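Local coordinates for glycoside Hydrolase Family 43_12 (Metagenome, PDB 7JVH), which probably cleaves glycosidic bonds in plant cell-wall polysaccharides such as arabinoxylan, as other family 43 glycoside hydrolases do, at residues I462-T474 / I539-F552. Residues are numbered along the deposited sequence; the frame is centred on the assembly and turned at random.
Sequences ICYQNEACNYVLT and IGGPLDAAVLSTNF
The ring of Y471 receives L543 over one face, CB lying 3.9 Å from the ring centroid in a CH-pi contact, while D544 O sits at its edge in the ring plane. L548 CD1 and V547 CB approach obliquely. At the ring edge of F552 lies C469 SG, a sulfur-aromatic contact; the small cysteine also sits close to V547 O. With CG anti to its carbonyl carbon (chi1 -62°), Y471 reaches across to the 539-552 segment, where its OH donates to D544 O at 2.6 Å. Tyrosine combines a flat apolar body with a polar end that satisfies a backbone carbonyl; a leucine here would probably leave D544 O without this donor and L543 without its aromatic face. L548 sets CD1 against C463 CB (3.7 Å) and the Y471 ring. Q465, bent at chi2 (48°), suits its place because NE2 serves two carbonyls, L548 O at 2.7 Å, from above the carbonyl plane, and T557 O. L473 CD1 meets I539 CG2 at 3.7 Å, branched ends suited to the apolar interior. Y471 and L473 thus join strand 469-477 to strand 536-544 across the concanavalin A-like sandwich, with F528 of strand 525-531 touching both, while Q465, C463 and C469 pack on the turn and short helix 550-553 that follow.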
ATOM      1  N   ILE A 462     -11.920  12.075   8.819  1.00 39.97           N
ATOM      2  CA  ILE A 462     -12.193  11.588   7.469  1.00 43.10           C
ATOM      3  C   ILE A 462     -11.943  10.085   7.331  1.00 55.42           C
ATOM      4  O   ILE A 462     -10.910   9.579   7.774  1.00 57.10           O
ATOM      5  CB  ILE A 462     -11.292  12.289   6.428  1.00 41.60           C
ATOM      6  CG1 ILE A 462     -11.349  13.804   6.588  1.00 33.70           C
ATOM      7  CG2 ILE A 462     -11.704  11.874   5.021  1.00 49.38           C
ATOM      8  CD1 ILE A 462     -10.417  14.551   5.676  1.00 45.80           C
ATOM      9  N   CYS A 463     -12.899   9.393   6.699  1.00 56.63           N
ATOM     10  CA  CYS A 463     -12.730   8.050   6.162  1.00 52.32           C
ATOM     11  C   CYS A 463     -12.786   8.170   4.614  1.00 54.47           C
ATOM     12  O   CYS A 463     -13.797   8.606   4.051  1.00 50.87           O
ATOM     13  CB  CYS A 463     -13.818   7.113   6.706  1.00 48.39           C
ATOM     14  SG  CYS A 463     -13.918   7.044   8.524  1.00 46.48           S
ATOM     15  N   TYR A 464     -11.691   7.767   3.953  1.00 47.00           N
ATOM     16  CA  TYR A 464     -11.410   8.089   2.556  1.00 43.60           C
ATOM     17  C   TYR A 464     -10.992   6.854   1.761  1.00 57.52           C
ATOM     18  O   TYR A 464      -9.994   6.216   2.082  1.00 61.19           O
ATOM     19  CB  TYR A 464     -10.249   9.086   2.521  1.00 54.49           C
ATOM     20  CG  TYR A 464      -9.954   9.730   1.183  1.00 51.66           C
ATOM     21  CD1 TYR A 464      -9.098   9.124   0.253  1.00 50.59           C
ATOM     22  CD2 TYR A 464     -10.466  10.989   0.871  1.00 51.86           C
ATOM     23  CE1 TYR A 464      -8.814   9.735  -0.959  1.00 59.25           C
ATOM     24  CE2 TYR A 464     -10.157  11.617  -0.321  1.00 47.68           C
ATOM     25  CZ  TYR A 464      -9.340  10.975  -1.241  1.00 54.69           C
ATOM     26  OH  TYR A 464      -9.026  11.535  -2.471  1.00 58.34           O
ATOM     27  N   GLN A 465     -11.747   6.541   0.703  1.00 54.00           N
ATOM     28  CA  GLN A 465     -11.347   5.563  -0.313  1.00 52.34           C
ATOM     29  C   GLN A 465     -10.798   6.323  -1.528  1.00 52.84           C
ATOM     30  O   GLN A 465      -9.645   6.135  -1.928  1.00 53.13           O
ATOM     31  CB  GLN A 465     -12.532   4.678  -0.685  1.00 43.03           C
ATOM     32  CG  GLN A 465     -12.349   3.729  -1.868  1.00 42.28           C
ATOM     33  CD  GLN A 465     -11.051   2.920  -1.827  1.00 43.46           C
ATOM     34  OE1 GLN A 465     -10.263   3.031  -2.751  1.00 49.78           O
ATOM     35  NE2 GLN A 465     -10.822   2.126  -0.774  1.00 46.85           N
ATOM     36  N   ASN A 466     -11.629   7.200  -2.093  1.00 52.89           N
ATOM     37  CA  ASN A 466     -11.185   8.186  -3.076  1.00 51.84           C
ATOM     38  C   ASN A 466     -11.965   9.503  -2.941  1.00 51.88           C
ATOM     39  O   ASN A 466     -12.892   9.624  -2.118  1.00 53.12           O
ATOM     40  CB  ASN A 466     -11.209   7.620  -4.518  1.00 41.08           C
ATOM     41  CG  ASN A 466     -12.589   7.381  -5.054  1.00 44.76           C
ATOM     42  OD1 ASN A 466     -13.465   8.243  -4.986  1.00 53.24           O
ATOM     43  ND2 ASN A 466     -12.787   6.203  -5.622  1.00 39.48           N
ATOM     44  N   GLU A 467     -11.572  10.489  -3.749  1.00 45.58           N
ATOM     45  CA  GLU A 467     -12.122  11.837  -3.691  1.00 39.18           C
ATOM     46  C   GLU A 467     -13.665  11.889  -3.758  1.00 40.95           C
ATOM     47  O   GLU A 467     -14.269  12.858  -3.319  1.00 48.80           O
ATOM     48  CB  GLU A 467     -11.532  12.717  -4.790  1.00 42.30           C
ATOM     49  CG  GLU A 467     -11.724  12.173  -6.217  1.00 46.00           C
ATOM     50  CD  GLU A 467     -10.621  11.236  -6.701  1.00 51.45           C
ATOM     51  OE1 GLU A 467      -9.616  11.024  -6.003  1.00 43.99           O
ATOM     52  OE2 GLU A 467     -10.745  10.750  -7.822  1.00 60.62           O
ATOM     53  N   ALA A 468     -14.287  10.844  -4.308  1.00 45.76           N
ATOM     54  CA  ALA A 468     -15.742  10.748  -4.461  1.00 46.05           C
ATOM     55  C   ALA A 468     -16.339   9.558  -3.706  1.00 46.51           C
ATOM     56  O   ALA A 468     -17.494   9.190  -3.913  1.00 41.89           O
ATOM     57  CB  ALA A 468     -16.107  10.661  -5.945  1.00 45.67           C
ATOM     58  N   CYS A 469     -15.530   8.960  -2.825  1.00 52.10           N
ATOM     59  CA  CYS A 469     -15.928   7.836  -1.987  1.00 48.68           C
ATOM     60  C   CYS A 469     -15.319   8.072  -0.623  1.00 54.98           C
ATOM     61  O   CYS A 469     -14.251   7.532  -0.293  1.00 57.09           O
ATOM     62  CB  CYS A 469     -15.444   6.525  -2.611  1.00 57.80           C
ATOM     63  SG  CYS A 469     -16.518   5.930  -3.950  1.00 54.75           S
ATOM     64  N   ASN A 470     -15.999   8.913   0.168  1.00 55.92           N
ATOM     65  CA  ASN A 470     -15.522   9.297   1.485  1.00 54.10           C
ATOM     66  C   ASN A 470     -16.626   9.732   2.433  1.00 54.20           C
ATOM     67  O   ASN A 470     -17.721  10.109   1.996  1.00 58.07           O
ATOM     68  CB  ASN A 470     -14.459  10.390   1.370  1.00 48.97           C
ATOM     69  CG  ASN A 470     -14.962  11.643   0.660  1.00 58.06           C
ATOM     70  OD1 ASN A 470     -15.735  12.423   1.220  1.00 56.72           O
ATOM     71  ND2 ASN A 470     -14.493  11.854  -0.569  1.00 55.87           N
ATOM     72  N   TYR A 471     -16.328   9.636   3.736  1.00 51.91           N
ATOM     73  CA  TYR A 471     -17.166  10.138   4.816  1.00 47.47           C
ATOM     74  C   TYR A 471     -16.361  11.153   5.612  1.00 51.64           C
ATOM     75  O   TYR A 471     -15.208  10.908   5.944  1.00 49.68           O
ATOM     76  CB  TYR A 471     -17.588   9.005   5.740  1.00 48.12           C
ATOM     77  CG  TYR A 471     -18.429   7.936   5.087  1.00 44.44           C
ATOM     78  CD1 TYR A 471     -19.520   8.269   4.309  1.00 46.82           C
ATOM     79  CD2 TYR A 471     -18.159   6.591   5.291  1.00 46.31           C
ATOM     80  CE1 TYR A 471     -20.302   7.292   3.708  1.00 48.86           C
ATOM     81  CE2 TYR A 471     -18.937   5.612   4.695  1.00 42.12           C
ATOM     82  CZ  TYR A 471     -20.010   5.979   3.905  1.00 40.40           C
ATOM     83  OH  TYR A 471     -20.807   5.024   3.327  1.00 49.83           O
ATOM     84  N   VAL A 472     -16.978  12.305   5.893  1.00 61.29           N
ATOM     85  CA  VAL A 472     -16.311  13.422   6.554  1.00 55.48           C
ATOM     86  C   VAL A 472     -17.218  14.011   7.637  1.00 60.86           C
ATOM     87  O   VAL A 472     -18.398  14.266   7.391  1.00 61.64           O
ATOM     88  CB  VAL A 472     -15.950  14.528   5.558  1.00 55.82           C
ATOM     89  CG1 VAL A 472     -15.084  15.577   6.233  1.00 54.89           C
ATOM     90  CG2 VAL A 472     -15.244  13.962   4.358  1.00 58.68           C
ATOM     91  N   LEU A 473     -16.648  14.201   8.836  1.00 54.17           N
ATOM     92  CA  LEU A 473     -17.291  14.865   9.963  1.00 47.96           C
ATOM     93  C   LEU A 473     -16.418  16.041  10.347  1.00 46.95           C
ATOM     94  O   LEU A 473     -15.265  15.866  10.707  1.00 48.20           O
ATOM     95  CB  LEU A 473     -17.416  13.912  11.147  1.00 46.36           C
ATOM     96  CG  LEU A 473     -18.020  14.464  12.455  1.00 49.77           C
ATOM     97  CD1 LEU A 473     -19.521  14.721  12.320  1.00 42.28           C
ATOM     98  CD2 LEU A 473     -17.764  13.511  13.614  1.00 44.43           C
ATOM     99  N   THR A 474     -16.973  17.251  10.254  1.00 41.59           N
ATOM    100  CA  THR A 474     -16.236  18.486  10.475  1.00 41.69           C
ATOM    101  C   THR A 474     -16.999  19.421  11.423  1.00 66.50           C
ATOM    102  O   THR A 474     -18.236  19.515  11.367  1.00 58.06           O
ATOM    103  CB  THR A 474     -15.990  19.240   9.145  1.00 47.18           C
ATOM    104  OG1 THR A 474     -17.241  19.454   8.488  1.00 50.70           O
ATOM    105  CG2 THR A 474     -15.100  18.457   8.202  1.00 40.43           C
ATOM    106  N   ILE A 539     -23.582  10.865  15.924  1.00 44.81           N
ATOM    107  CA  ILE A 539     -24.087  11.795  14.913  1.00 53.06           C
ATOM    108  C   ILE A 539     -24.193  11.040  13.593  1.00 50.57           C
ATOM    109  O   ILE A 539     -23.247  10.411  13.157  1.00 45.37           O
ATOM    110  CB  ILE A 539     -23.221  13.066  14.767  1.00 48.45           C
ATOM    111  CG1 ILE A 539     -23.731  13.922  13.608  1.00 47.57           C
ATOM    112  CG2 ILE A 539     -21.733  12.733  14.592  1.00 56.50           C
ATOM    113  CD1 ILE A 539     -23.592  15.417  13.846  1.00 52.21           C
ATOM    114  N   GLY A 540     -25.383  11.076  12.990  1.00 49.00           N
ATOM    115  CA  GLY A 540     -25.706  10.250  11.843  1.00 47.89           C
ATOM    116  C   GLY A 540     -25.903   8.811  12.278  1.00 56.48           C
ATOM    117  O   GLY A 540     -25.553   8.430  13.403  1.00 65.12           O
ATOM    118  N   GLY A 541     -26.460   8.002  11.374  1.00 49.69           N
ATOM    119  CA  GLY A 541     -26.704   6.596  11.618  1.00 38.58           C
ATOM    120  C   GLY A 541     -25.567   5.754  11.049  1.00 44.86           C
ATOM    121  O   GLY A 541     -24.486   6.272  10.754  1.00 37.02           O
ATOM    122  N   PRO A 542     -25.768   4.426  10.900  1.00 43.15           N
ATOM    123  CA  PRO A 542     -24.783   3.574  10.226  1.00 52.98           C
ATOM    124  C   PRO A 542     -24.635   3.925   8.723  1.00 49.67           C
ATOM    125  O   PRO A 542     -25.620   3.978   7.997  1.00 47.31           O
ATOM    126  CB  PRO A 542     -25.366   2.166  10.402  1.00 40.37           C
ATOM    127  CG  PRO A 542     -26.842   2.374  10.667  1.00 47.06           C
ATOM    128  CD  PRO A 542     -26.958   3.690  11.367  1.00 40.05           C
ATOM    129  N   LEU A 543     -23.393   4.165   8.294  1.00 53.79           N
ATOM    130  CA  LEU A 543     -23.049   4.456   6.910  1.00 52.98           C
ATOM    131  C   LEU A 543     -22.378   3.262   6.242  1.00 51.72           C
ATOM    132  O   LEU A 543     -21.314   2.829   6.676  1.00 48.30           O
ATOM    133  CB  LEU A 543     -22.096   5.650   6.870  1.00 53.90           C
ATOM    134  CG  LEU A 543     -22.688   6.980   7.325  1.00 45.20           C
ATOM    135  CD1 LEU A 543     -21.559   7.955   7.630  1.00 37.85           C
ATOM    136  CD2 LEU A 543     -23.619   7.490   6.249  1.00 38.60           C
ATOM    137  N   ASP A 544     -23.007   2.758   5.171  1.00 56.15           N
ATOM    138  CA  ASP A 544     -22.573   1.543   4.461  1.00 51.31           C
ATOM    139  C   ASP A 544     -21.068   1.534   4.250  1.00 51.01           C
ATOM    140  O   ASP A 544     -20.507   2.467   3.683  1.00 52.15           O
ATOM    141  CB  ASP A 544     -23.287   1.412   3.119  1.00 52.08           C
ATOM    142  CG  ASP A 544     -23.156   0.026   2.490  1.00 64.77           C
ATOM    143  OD1 ASP A 544     -22.194  -0.739   2.807  1.00 60.77           O
ATOM    144  OD2 ASP A 544     -24.020  -0.277   1.643  1.00 68.08           O
ATOM    145  N   ALA A 545     -20.427   0.465   4.726  1.00 46.59           N
ATOM    146  CA  ALA A 545     -18.981   0.287   4.632  1.00 52.83           C
ATOM    147  C   ALA A 545     -18.531  -0.025   3.200  1.00 45.59           C
ATOM    148  O   ALA A 545     -17.377   0.205   2.843  1.00 44.38           O
ATOM    149  CB  ALA A 545     -18.528  -0.829   5.583  1.00 34.02           C
ATOM    150  N   ALA A 546     -19.445  -0.589   2.408  1.00 34.79           N
ATOM    151  CA  ALA A 546     -19.163  -1.001   1.025  1.00 50.18           C
ATOM    152  C   ALA A 546     -18.675   0.187   0.169  1.00 51.71           C
ATOM    153  O   ALA A 546     -17.825   0.001  -0.690  1.00 54.47           O
ATOM    154  CB  ALA A 546     -20.391  -1.636   0.394  1.00 48.74           C
ATOM    155  N   VAL A 547     -19.203   1.392   0.459  1.00 48.23           N
ATOM    156  CA  VAL A 547     -18.836   2.635  -0.223  1.00 54.91           C
ATOM    157  C   VAL A 547     -17.313   2.895  -0.282  1.00 51.38           C
ATOM    158  O   VAL A 547     -16.824   3.502  -1.252  1.00 53.23           O
ATOM    159  CB  VAL A 547     -19.552   3.863   0.421  1.00 51.86           C
ATOM    160  CG1 VAL A 547     -18.965   5.179  -0.069  1.00 52.99           C
ATOM    161  CG2 VAL A 547     -21.052   3.850   0.122  1.00 48.52           C
ATOM    162  N   LEU A 548     -16.576   2.449   0.741  1.00 43.09           N
ATOM    163  CA  LEU A 548     -15.123   2.651   0.830  1.00 37.95           C
ATOM    164  C   LEU A 548     -14.306   1.420   0.404  1.00 42.63           C
ATOM    165  O   LEU A 548     -13.081   1.367   0.591  1.00 40.51           O
ATOM    166  CB  LEU A 548     -14.722   3.089   2.245  1.00 41.57           C
ATOM    167  CG  LEU A 548     -15.488   4.303   2.782  1.00 51.57           C
ATOM    168  CD1 LEU A 548     -14.997   4.710   4.166  1.00 49.32           C
ATOM    169  CD2 LEU A 548     -15.365   5.471   1.804  1.00 41.08           C
ATOM    170  N   SER A 549     -14.987   0.438  -0.190  1.00 37.97           N
ATOM    171  CA  SER A 549     -14.343  -0.743  -0.721  1.00 40.41           C
ATOM    172  C   SER A 549     -13.818  -0.530  -2.145  1.00 51.59           C
ATOM    173  O   SER A 549     -14.406   0.210  -2.965  1.00 53.59           O
ATOM    174  CB  SER A 549     -15.315  -1.920  -0.725  1.00 42.12           C
ATOM    175  OG  SER A 549     -16.344  -1.747  -1.694  1.00 51.64           O
ATOM    176  N   THR A 550     -12.695  -1.197  -2.427  1.00 47.95           N
ATOM    177  CA  THR A 550     -12.212  -1.446  -3.767  1.00 45.18           C
ATOM    178  C   THR A 550     -13.319  -1.996  -4.663  1.00 49.93           C
ATOM    179  O   THR A 550     -13.458  -1.579  -5.805  1.00 43.88           O
ATOM    180  CB  THR A 550     -11.018  -2.395  -3.709  1.00 40.84           C
ATOM    181  OG1 THR A 550      -9.885  -1.654  -3.212  1.00 44.34           O
ATOM    182  CG2 THR A 550     -10.710  -2.996  -5.071  1.00 49.37           C
ATOM    183  N   ASN A 551     -14.105  -2.930  -4.121  1.00 42.62           N
ATOM    184  CA  ASN A 551     -15.192  -3.589  -4.855  1.00 34.66           C
ATOM    185  C   ASN A 551     -16.176  -2.602  -5.438  1.00 50.55           C
ATOM    186  O   ASN A 551     -16.636  -2.798  -6.550  1.00 62.65           O
ATOM    187  CB  ASN A 551     -15.948  -4.569  -3.956  1.00 40.85           C
ATOM    188  CG  ASN A 551     -15.024  -5.587  -3.290  1.00 52.26           C
ATOM    189  OD1 ASN A 551     -14.262  -5.253  -2.374  1.00 59.45           O
ATOM    190  ND2 ASN A 551     -15.074  -6.823  -3.764  1.00 54.15           N
ATOM    191  N   PHE A 552     -16.494  -1.546  -4.670  1.00 53.86           N
ATOM    192  CA  PHE A 552     -17.508  -0.572  -5.039  1.00 35.15           C
ATOM    193  C   PHE A 552     -16.952   0.584  -5.899  1.00 49.27           C
ATOM    194  O   PHE A 552     -17.557   0.952  -6.894  1.00 45.74           O
ATOM    195  CB  PHE A 552     -18.204  -0.052  -3.780  1.00 44.60           C
ATOM    196  CG  PHE A 552     -19.266   0.974  -4.044  1.00 39.49           C
ATOM    197  CD1 PHE A 552     -20.571   0.596  -4.343  1.00 42.48           C
ATOM    198  CD2 PHE A 552     -18.970   2.317  -3.980  1.00 50.80           C
ATOM    199  CE1 PHE A 552     -21.539   1.545  -4.595  1.00 48.17           C
ATOM    200  CE2 PHE A 552     -19.953   3.279  -4.208  1.00 52.08           C
ATOM    201  CZ  PHE A 552     -21.236   2.890  -4.513  1.00 42.72           C
TER
HETATM  202  O   HOH W   1      -9.557   1.191  -4.498  1.00 61.61           O